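Local atomic coordinates of FprA (Mycobacterium tuberculosis, PDB entry 1LQT), a protein that catalyses electron transfer between NADPH and ferredoxin through a bound FAD, and may supply electrons to P450 systems. Residues 87-90 and 91-94; 22-25 and 26-30; 374-377 and 378-382. All blocks are in the same frame, centred on the assembly; numbering follows the deposited sequence. Where two conformers were deposited one is given.

Contact 1: residues 87-90 and 91-94; sequences HVQP and GELS
The carboxylate of E92 folds back over the first turn of helix 90-96 to reach the backbone N-H of Q89, the residue at the N-cap. At the root of the side chain, E92 CB rests 3.4 Å from Q89 O. The next atom, CG, is set beside the backbone N of E92 and opposite its carbonyl carbon (chi1 -64°), which carries the chain back along the first turn; E92 CG lies 4.1 Å from Q89 O and also meets Q89 CB. From there the chain runs extended, with E92 CD 4.0 Å from Q89 CB. At the tip, E92 OE1 accepts the N-H of Q89 (N to OE1 2.9 Å), the donor coming from above the carboxylate plane, 39° out of it. The same oxygen lies 3.5 Å from V88 CA and forms a salt bridge with R413 NH1, while OE2 is hydrogen-bonded elsewhere in the structure.

Q89 O answers with two backbone bonds, from E92 N (2.9 Å) and L93 N (3.0 Å). The side-chain amide of Q89 leads away from the turn, its NE2 bonded to G85 O. On the side facing W409 of helix 402-413, V88 CG2 meets L93 CD2 at 4.3 Å. A glutamate at N3 returning to the N-cap amide is one half of a capping box; here the N-cap carbonyl, rather than its side chain, takes the N3 amide.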
ATOM      1  N   HIS A  87       9.890  15.819  12.590  1.00 11.76           N
ATOM      2  CA  HIS A  87      10.142  15.969  14.024  1.00 11.63           C
ATOM      3  C   HIS A  87      11.558  15.604  14.420  1.00 11.15           C
ATOM      4  O   HIS A  87      12.120  16.214  15.324  1.00 11.80           O
ATOM      5  CB  HIS A  87       9.147  15.117  14.807  1.00 11.74           C
ATOM      6  CG  HIS A  87       7.742  15.515  14.544  1.00 11.82           C
ATOM      7  ND1 HIS A  87       6.890  14.768  13.757  1.00 12.50           N
ATOM      8  CD2 HIS A  87       7.057  16.613  14.926  1.00 13.46           C
ATOM      9  CE1 HIS A  87       5.759  15.434  13.629  1.00 13.29           C
ATOM     10  NE2 HIS A  87       5.832  16.546  14.340  1.00 14.00           N
ATOM     11  N   VAL A  88      12.067  14.558  13.800  1.00 11.09           N
ATOM     12  CA  VAL A  88      13.433  14.082  13.996  1.00 11.27           C
ATOM     13  C   VAL A  88      13.996  13.743  12.634  1.00 11.21           C
ATOM     14  O   VAL A  88      13.239  13.430  11.707  1.00 11.96           O
ATOM     15  CB  VAL A  88      13.520  12.850  14.938  1.00 11.35           C
ATOM     16  CG1 VAL A  88      12.932  13.196  16.323  1.00 12.27           C
ATOM     17  CG2 VAL A  88      12.831  11.645  14.338  1.00 11.68           C
ATOM     18  N   GLN A  89      15.315  13.800  12.509  1.00 11.77           N
ATOM     19  CA  GLN A  89      15.975  13.604  11.226  1.00 11.43           C
ATOM     20  C   GLN A  89      16.796  12.329  11.227  1.00 11.37           C
ATOM     21  O   GLN A  89      17.289  11.891  12.273  1.00 11.15           O
ATOM     22  CB  GLN A  89      16.914  14.783  10.920  1.00 12.36           C
ATOM     23  CG  GLN A  89      16.250  16.108  10.900  1.00 13.77           C
ATOM     24  CD  GLN A  89      15.164  16.202   9.863  1.00 14.50           C
ATOM     25  OE1 GLN A  89      15.309  15.703   8.732  1.00 15.99           O
ATOM     26  NE2 GLN A  89      14.082  16.844  10.227  1.00 15.86           N
ATOM     27  N   PRO A  90      17.008  11.729  10.061  1.00 11.47           N
ATOM     28  CA  PRO A  90      17.850  10.540   9.977  1.00 11.69           C
ATOM     29  C   PRO A  90      19.205  10.697  10.676  1.00 11.91           C
ATOM     30  O   PRO A  90      19.630   9.784  11.374  1.00 11.77           O
ATOM     31  CB  PRO A  90      17.968  10.294   8.466  1.00 11.44           C
ATOM     32  CG  PRO A  90      16.612  10.729   7.988  1.00 12.28           C
ATOM     33  CD  PRO A  90      16.356  12.001   8.755  1.00 12.14           C
ATOM     34  N   GLY A  91      19.893  11.820  10.462  1.00 12.43           N
ATOM     35  CA  GLY A  91      21.197  12.015  11.061  1.00 12.72           C
ATOM     36  C   GLY A  91      21.166  12.103  12.556  1.00 13.19           C
ATOM     37  O   GLY A  91      22.205  11.928  13.193  1.00 16.26           O
ATOM     38  N   GLU A  92      20.020  12.414  13.123  1.00 12.11           N
ATOM     39  CA  GLU A  92      19.837  12.439  14.561  1.00 12.27           C
ATOM     40  C   GLU A  92      19.600  11.035  15.084  1.00 12.17           C
ATOM     41  O   GLU A  92      20.096  10.649  16.140  1.00 14.49           O
ATOM     42  CB  GLU A  92      18.701  13.360  14.933  1.00 12.26           C
ATOM     43  CG  GLU A  92      18.967  14.803  14.571  1.00 12.28           C
ATOM     44  CD  GLU A  92      17.784  15.719  14.698  1.00 12.15           C
ATOM     45  OE1 GLU A  92      16.635  15.260  14.598  1.00 12.17           O
ATOM     46  OE2 GLU A  92      18.049  16.926  14.904  1.00 13.78           O
ATOM     47  N   LEU A  93      18.772  10.266  14.375  1.00 11.79           N
ATOM     48  CA  LEU A  93      18.537   8.885  14.771  1.00 12.02           C
ATOM     49  C   LEU A  93      19.809   8.082  14.694  1.00 12.28           C
ATOM     50  O   LEU A  93      20.049   7.215  15.538  1.00 13.42           O
ATOM     51  CB  LEU A  93      17.471   8.234  13.868  1.00 11.50           C
ATOM     52  CG  LEU A  93      16.082   8.805  14.060  1.00 10.68           C
ATOM     53  CD1 LEU A  93      15.139   8.228  12.997  1.00 12.12           C
ATOM     54  CD2 LEU A  93      15.552   8.519  15.441  1.00 11.25           C
ATOM     55  N   SER A  94      20.629   8.340  13.688  1.00 13.36           N
ATOM     56  CA  SER A  94      21.842   7.559  13.517  0.50 14.66           C
ATOM     57  C   SER A  94      22.861   7.818  14.645  1.00 14.71           C
ATOM     58  O   SER A  94      23.677   6.969  14.902  1.00 17.30           O
ATOM     59  CB  SER A  94      22.476   7.765  12.150  0.50 15.26           C
ATOM     60  OG  SER A  94      22.952   9.077  12.057  0.50 14.56           O
TER

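Contact 2: residues 22-25 and 26-30; sequences LLKA and ADTTE
Two threonine hydroxyls turn back onto the last turn of helix 13-28, T28 onto K24 O and T29 onto A25 O. In T28 the hydroxyl sits between its own backbone N and carbonyl carbon (chi1 59°), which brings OG1 alongside the preceding turn, 2.9 Å from K24 O. It donates to that carbonyl with a tilt of 29° from the carbonyl plane, while T28 N adds only a weak bond to the same oxygen. The side chain of T29 leaves its backbone toward the preceding turn, and T29 OG1 gives its proton to A25 O at 2.7 Å. T29 N, although 3.1 Å from A25 O, is badly angled for bonding, and the hydroxyl fills the role a helical amide would have. A25 O also accepts T28 N, which comes from high above the carbonyl plane.

D27 is turned differently: its carboxylate lies with one face over L23 O, D27 CG being 3.1 Å from L23 O. That carbonyl accepts D27 N at 2.9 Å, and R75, in a salt bridge with D27 OD1, would be expected to draw off carboxylate charge and so ease its closeness to L23 O. K24 NZ is bonded to Q376 OE1, and L22 packs against strands 4-9 and 34-40 of this beta-alpha-beta unit. Carbonyls of the closing turn thus gain hydroxyl donors where amide donors run short.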
ATOM      1  N   LEU A  22      14.892  -9.102  14.912  1.00 10.69           N
ATOM      2  CA  LEU A  22      15.857  -8.571  15.854  1.00 10.38           C
ATOM      3  C   LEU A  22      15.700  -9.229  17.210  1.00 10.89           C
ATOM      4  O   LEU A  22      16.676  -9.643  17.843  1.00 11.78           O
ATOM      5  CB  LEU A  22      15.701  -7.077  15.982  1.00 10.63           C
ATOM      6  CG  LEU A  22      16.127  -6.249  14.765  1.00 11.08           C
ATOM      7  CD1 LEU A  22      15.481  -4.872  14.779  1.00 11.40           C
ATOM      8  CD2 LEU A  22      17.656  -6.147  14.667  1.00 11.24           C
ATOM      9  N   LEU A  23      14.463  -9.323  17.695  1.00 11.15           N
ATOM     10  CA  LEU A  23      14.224  -9.882  19.015  1.00 11.31           C
ATOM     11  C   LEU A  23      14.530 -11.377  19.037  1.00 12.16           C
ATOM     12  O   LEU A  23      15.047 -11.912  20.024  1.00 13.23           O
ATOM     13  CB  LEU A  23      12.787  -9.581  19.432  1.00 12.03           C
ATOM     14  CG  LEU A  23      12.457  -8.110  19.609  1.00 12.22           C
ATOM     15  CD1 LEU A  23      10.972  -7.926  19.872  1.00 15.68           C
ATOM     16  CD2 LEU A  23      13.303  -7.451  20.689  1.00 14.13           C
ATOM     17  N   LYS A  24      14.232 -12.065  17.940  1.00 12.29           N
ATOM     18  CA  LYS A  24      14.553 -13.485  17.810  1.00 13.65           C
ATOM     19  C   LYS A  24      16.054 -13.746  17.856  1.00 13.49           C
ATOM     20  O   LYS A  24      16.501 -14.686  18.488  1.00 14.45           O
ATOM     21  CB  LYS A  24      13.965 -14.062  16.525  1.00 14.97           C
ATOM     22  CG  LYS A  24      14.272 -15.531  16.288  1.00 18.39           C
ATOM     23  CD  LYS A  24      13.706 -15.990  14.948  1.00 21.80           C
ATOM     24  CE  LYS A  24      14.333 -15.289  13.734  1.00 25.71           C
ATOM     25  NZ  LYS A  24      13.572 -15.552  12.488  1.00 27.13           N
ATOM     26  N   ALA A  25      16.815 -12.900  17.182  1.00 13.05           N
ATOM     27  CA  ALA A  25      18.267 -13.008  17.230  1.00 13.18           C
ATOM     28  C   ALA A  25      18.750 -12.913  18.685  1.00 13.01           C
ATOM     29  O   ALA A  25      19.581 -13.719  19.126  1.00 13.99           O
ATOM     30  CB  ALA A  25      18.897 -11.946  16.387  1.00 13.69           C
ATOM     31  N   ALA A  26      18.277 -11.922  19.412  1.00 12.84           N
ATOM     32  CA  ALA A  26      18.637 -11.796  20.813  1.00 13.44           C
ATOM     33  C   ALA A  26      18.225 -13.031  21.619  1.00 13.75           C
ATOM     34  O   ALA A  26      19.006 -13.550  22.439  1.00 14.47           O
ATOM     35  CB  ALA A  26      18.042 -10.566  21.398  1.00 13.61           C
ATOM     36  N   ASP A  27      17.022 -13.524  21.358  1.00 13.61           N
ATOM     37  CA  ASP A  27      16.527 -14.640  22.145  1.00 14.48           C
ATOM     38  C   ASP A  27      17.311 -15.912  21.923  1.00 14.84           C
ATOM     39  O   ASP A  27      17.328 -16.800  22.782  1.00 17.77           O
ATOM     40  CB  ASP A  27      15.066 -14.915  21.814  1.00 14.71           C
ATOM     41  CG  ASP A  27      14.128 -13.842  22.296  1.00 16.23           C
ATOM     42  OD1 ASP A  27      14.514 -13.027  23.153  1.00 19.72           O
ATOM     43  OD2 ASP A  27      12.953 -13.794  21.876  1.00 19.97           O
ATOM     44  N   THR A  28      17.971 -16.019  20.780  1.00 15.45           N
ATOM     45  CA  THR A  28      18.657 -17.245  20.416  1.00 16.87           C
ATOM     46  C   THR A  28      20.174 -17.129  20.392  1.00 16.22           C
ATOM     47  O   THR A  28      20.852 -18.073  19.978  1.00 18.77           O
ATOM     48  CB  THR A  28      18.230 -17.731  19.013  1.00 17.86           C
ATOM     49  OG1 THR A  28      18.508 -16.727  18.018  1.00 19.31           O
ATOM     50  CG2 THR A  28      16.742 -18.024  18.931  1.00 19.23           C
ATOM     51  N   THR A  29      20.709 -16.020  20.877  1.00 15.68           N
ATOM     52  CA  THR A  29      22.139 -15.764  20.810  1.00 15.46           C
ATOM     53  C   THR A  29      22.658 -15.238  22.110  1.00 15.05           C
ATOM     54  O   THR A  29      22.195 -14.250  22.635  1.00 15.81           O
ATOM     55  CB  THR A  29      22.436 -14.742  19.721  1.00 15.32           C
ATOM     56  OG1 THR A  29      21.832 -15.159  18.483  1.00 15.80           O
ATOM     57  CG2 THR A  29      23.940 -14.631  19.457  1.00 16.05           C
ATOM     58  N   GLU A  30      23.664 -15.922  22.649  1.00 16.63           N
ATOM     59  CA  GLU A  30      24.313 -15.465  23.862  1.00 17.82           C
ATOM     60  C   GLU A  30      25.050 -14.159  23.624  1.00 16.76           C
ATOM     61  O   GLU A  30      25.567 -13.916  22.521  1.00 16.70           O
ATOM     62  CB  GLU A  30      25.303 -16.521  24.364  1.00 19.56           C
ATOM     63  CG  GLU A  30      24.689 -17.899  24.536  1.00 25.19           C
ATOM     64  CD  GLU A  30      23.849 -18.022  25.791  1.00 32.56           C
ATOM     65  OE1 GLU A  30      23.775 -17.040  26.570  1.00 38.15           O
ATOM     66  OE2 GLU A  30      23.264 -19.112  26.012  1.00 38.14           O
TER

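Contact 3: residues 374-377 and 378-382; sequences DAQD and TVDTL
Q376 and D380, one helical turn apart, are joined by an i to i+4 side-chain bond on helix 370-391, which lies beside helix 13-28 on the sheet of the Rossmann-type FAD-binding domain. Q376 NE2 donates to D380 OD1 over 2.9 Å, and the acceptor lies almost within the amide plane of Q376. Relative to the carboxylate the nitrogen is 41° out of plane. The bend about CB-CG (chi2 67°) turns the amide so that NE2 points along its own plane at D380 OD1. The other end of the amide is also satisfied: Q376 OE1 accepts from S21 OG, in addition to the lysine of helix 13-28.

The hydroxyl of T378 accepts from K361 NZ and donates to V356 O. D374, its side chain about 7 Å from the FAD, holds K361 with OD1 and the amide of G358 with OD2. In the backbone, D380 N bonds to Q376 O at 2.9 Å, and T381 N to D377 O at 3.2 Å. The hydroxyl of T381 has its main partner in G345 O. D377 and D380 are like charges, D377 OD1 being 4.5 Å from D380 OD2, a closeness that a bridging water and K373, the salt-bridge partner of D377 OD2, would be expected to ease. The single water donates to both acids, 2.9 Å from D377 OD1 and 2.7 Å from D380 OD2.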
ATOM      1  N   ASP A 374      12.524 -10.702   3.343  1.00 14.64           N
ATOM      2  CA  ASP A 374      13.180  -9.450   3.048  1.00 15.00           C
ATOM      3  C   ASP A 374      13.737  -8.817   4.322  1.00 14.12           C
ATOM      4  O   ASP A 374      14.906  -8.444   4.395  1.00 14.61           O
ATOM      5  CB  ASP A 374      12.195  -8.524   2.319  1.00 15.60           C
ATOM      6  CG  ASP A 374      12.826  -7.261   1.893  1.00 19.66           C
ATOM      7  OD1 ASP A 374      13.974  -7.304   1.343  1.00 21.29           O
ATOM      8  OD2 ASP A 374      12.211  -6.195   2.056  1.00 24.32           O
ATOM      9  N   ALA A 375      12.888  -8.698   5.316  1.00 13.53           N
ATOM     10  CA  ALA A 375      13.306  -8.106   6.570  1.00 12.62           C
ATOM     11  C   ALA A 375      14.366  -8.958   7.268  1.00 12.06           C
ATOM     12  O   ALA A 375      15.304  -8.426   7.831  1.00 11.84           O
ATOM     13  CB  ALA A 375      12.100  -7.881   7.473  1.00 13.23           C
ATOM     14  N   GLN A 376      14.194 -10.262   7.227  1.00 11.88           N
ATOM     15  CA  GLN A 376      15.139 -11.161   7.878  1.00 12.28           C
ATOM     16  C   GLN A 376      16.531 -10.995   7.279  1.00 12.94           C
ATOM     17  O   GLN A 376      17.515 -10.950   7.991  1.00 12.90           O
ATOM     18  CB  GLN A 376      14.681 -12.601   7.716  1.00 12.50           C
ATOM     19  CG  GLN A 376      15.587 -13.603   8.413  1.00 13.87           C
ATOM     20  CD  GLN A 376      15.533 -13.459   9.920  1.00 14.38           C
ATOM     21  OE1 GLN A 376      14.458 -13.589  10.504  1.00 15.15           O
ATOM     22  NE2 GLN A 376      16.672 -13.190  10.561  1.00 15.21           N
ATOM     23  N   ASP A 377      16.572 -10.889   5.953  1.00 13.74           N
ATOM     24  CA  ASP A 377      17.830 -10.702   5.254  1.00 15.10           C
ATOM     25  C   ASP A 377      18.511  -9.414   5.662  1.00 14.95           C
ATOM     26  O   ASP A 377      19.724  -9.404   5.945  1.00 15.78           O
ATOM     27  CB  ASP A 377      17.606 -10.757   3.744  1.00 16.60           C
ATOM     28  CG  ASP A 377      17.305 -12.159   3.253  1.00 19.84           C
ATOM     29  OD1 ASP A 377      17.584 -13.142   3.965  1.00 21.72           O
ATOM     30  OD2 ASP A 377      16.776 -12.355   2.157  1.00 24.66           O
ATOM     31  N   THR A 378      17.750  -8.329   5.683  1.00 13.95           N
ATOM     32  CA  THR A 378      18.305  -7.064   6.126  1.00 12.90           C
ATOM     33  C   THR A 378      18.839  -7.173   7.578  1.00 11.31           C
ATOM     34  O   THR A 378      19.938  -6.677   7.890  1.00 11.58           O
ATOM     35  CB  THR A 378      17.258  -5.936   6.053  1.00 13.02           C
ATOM     36  OG1 THR A 378      16.968  -5.581   4.700  1.00 14.61           O
ATOM     37  CG2 THR A 378      17.823  -4.707   6.655  1.00 14.57           C
ATOM     38  N   VAL A 379      18.036  -7.776   8.446  1.00 11.29           N
ATOM     39  CA  VAL A 379      18.412  -7.874   9.859  1.00 10.97           C
ATOM     40  C   VAL A 379      19.661  -8.713  10.059  1.00 11.42           C
ATOM     41  O   VAL A 379      20.525  -8.354  10.841  1.00 11.53           O
ATOM     42  CB  VAL A 379      17.221  -8.371  10.702  1.00 11.18           C
ATOM     43  CG1 VAL A 379      17.677  -8.823  12.058  1.00 11.22           C
ATOM     44  CG2 VAL A 379      16.160  -7.271  10.813  1.00 11.72           C
ATOM     45  N   ASP A 380      19.802  -9.781   9.271  1.00 12.57           N
ATOM     46  CA  ASP A 380      21.004 -10.581   9.372  1.00 13.63           C
ATOM     47  C   ASP A 380      22.228  -9.722   9.047  1.00 14.32           C
ATOM     48  O   ASP A 380      23.251  -9.782   9.722  1.00 15.08           O
ATOM     49  CB  ASP A 380      20.963 -11.738   8.396  1.00 14.45           C
ATOM     50  CG  ASP A 380      19.991 -12.839   8.782  1.00 16.60           C
ATOM     51  OD1 ASP A 380      19.514 -12.915   9.932  1.00 17.11           O
ATOM     52  OD2 ASP A 380      19.694 -13.723   7.938  1.00 18.64           O
ATOM     53  N   THR A 381      22.147  -8.945   7.975  1.00 14.57           N
ATOM     54  CA  THR A 381      23.247  -8.042   7.605  1.00 14.39           C
ATOM     55  C   THR A 381      23.557  -7.031   8.708  1.00 12.92           C
ATOM     56  O   THR A 381      24.714  -6.809   9.070  1.00 13.01           O
ATOM     57  CB  THR A 381      22.885  -7.272   6.315  1.00 15.24           C
ATOM     58  OG1 THR A 381      22.640  -8.183   5.241  1.00 20.34           O
ATOM     59  CG2 THR A 381      24.022  -6.382   5.873  1.00 15.76           C
ATOM     60  N   LEU A 382      22.504  -6.395   9.221  1.00 11.56           N
ATOM     61  CA  LEU A 382      22.619  -5.429  10.291  1.00 11.24           C
ATOM     62  C   LEU A 382      23.334  -6.024  11.502  1.00 11.76           C
ATOM     63  O   LEU A 382      24.254  -5.410  12.068  1.00 12.36           O
ATOM     64  CB  LEU A 382      21.202  -4.956  10.645  1.00 10.81           C
ATOM     65  CG  LEU A 382      21.004  -3.955  11.764  1.00 11.29           C
ATOM     66  CD1 LEU A 382      19.634  -3.329  11.635  1.00 11.77           C
ATOM     67  CD2 LEU A 382      21.150  -4.568  13.119  1.00 11.40           C
TER
HETATM   68  O   HOH W   1      20.125 -13.527   5.278  1.00 29.47           O

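In the fold
Contacts 2 and 3 lie on two neighbouring helices that meet through a polar bond and leucine packing. Contact 1 stands apart, its centre about 26 Å from that of contact 2 and 21 Å from that of contact 3. Yet contacts 1 and 3 touch the same strands, 99-102 and 354-356, whereas contact 2 packs on 4-9 and 34-40. All three are partly buried; contact 3 has the most buried residues, contact 2 the most exposed ones, and contact 2 is also farthest from FAD. The chemistry follows position along a helix: a carboxylate takes an amide at a helix start, hydroxyls serve carbonyls at a helix end, and mid-helix side chains bond to one another.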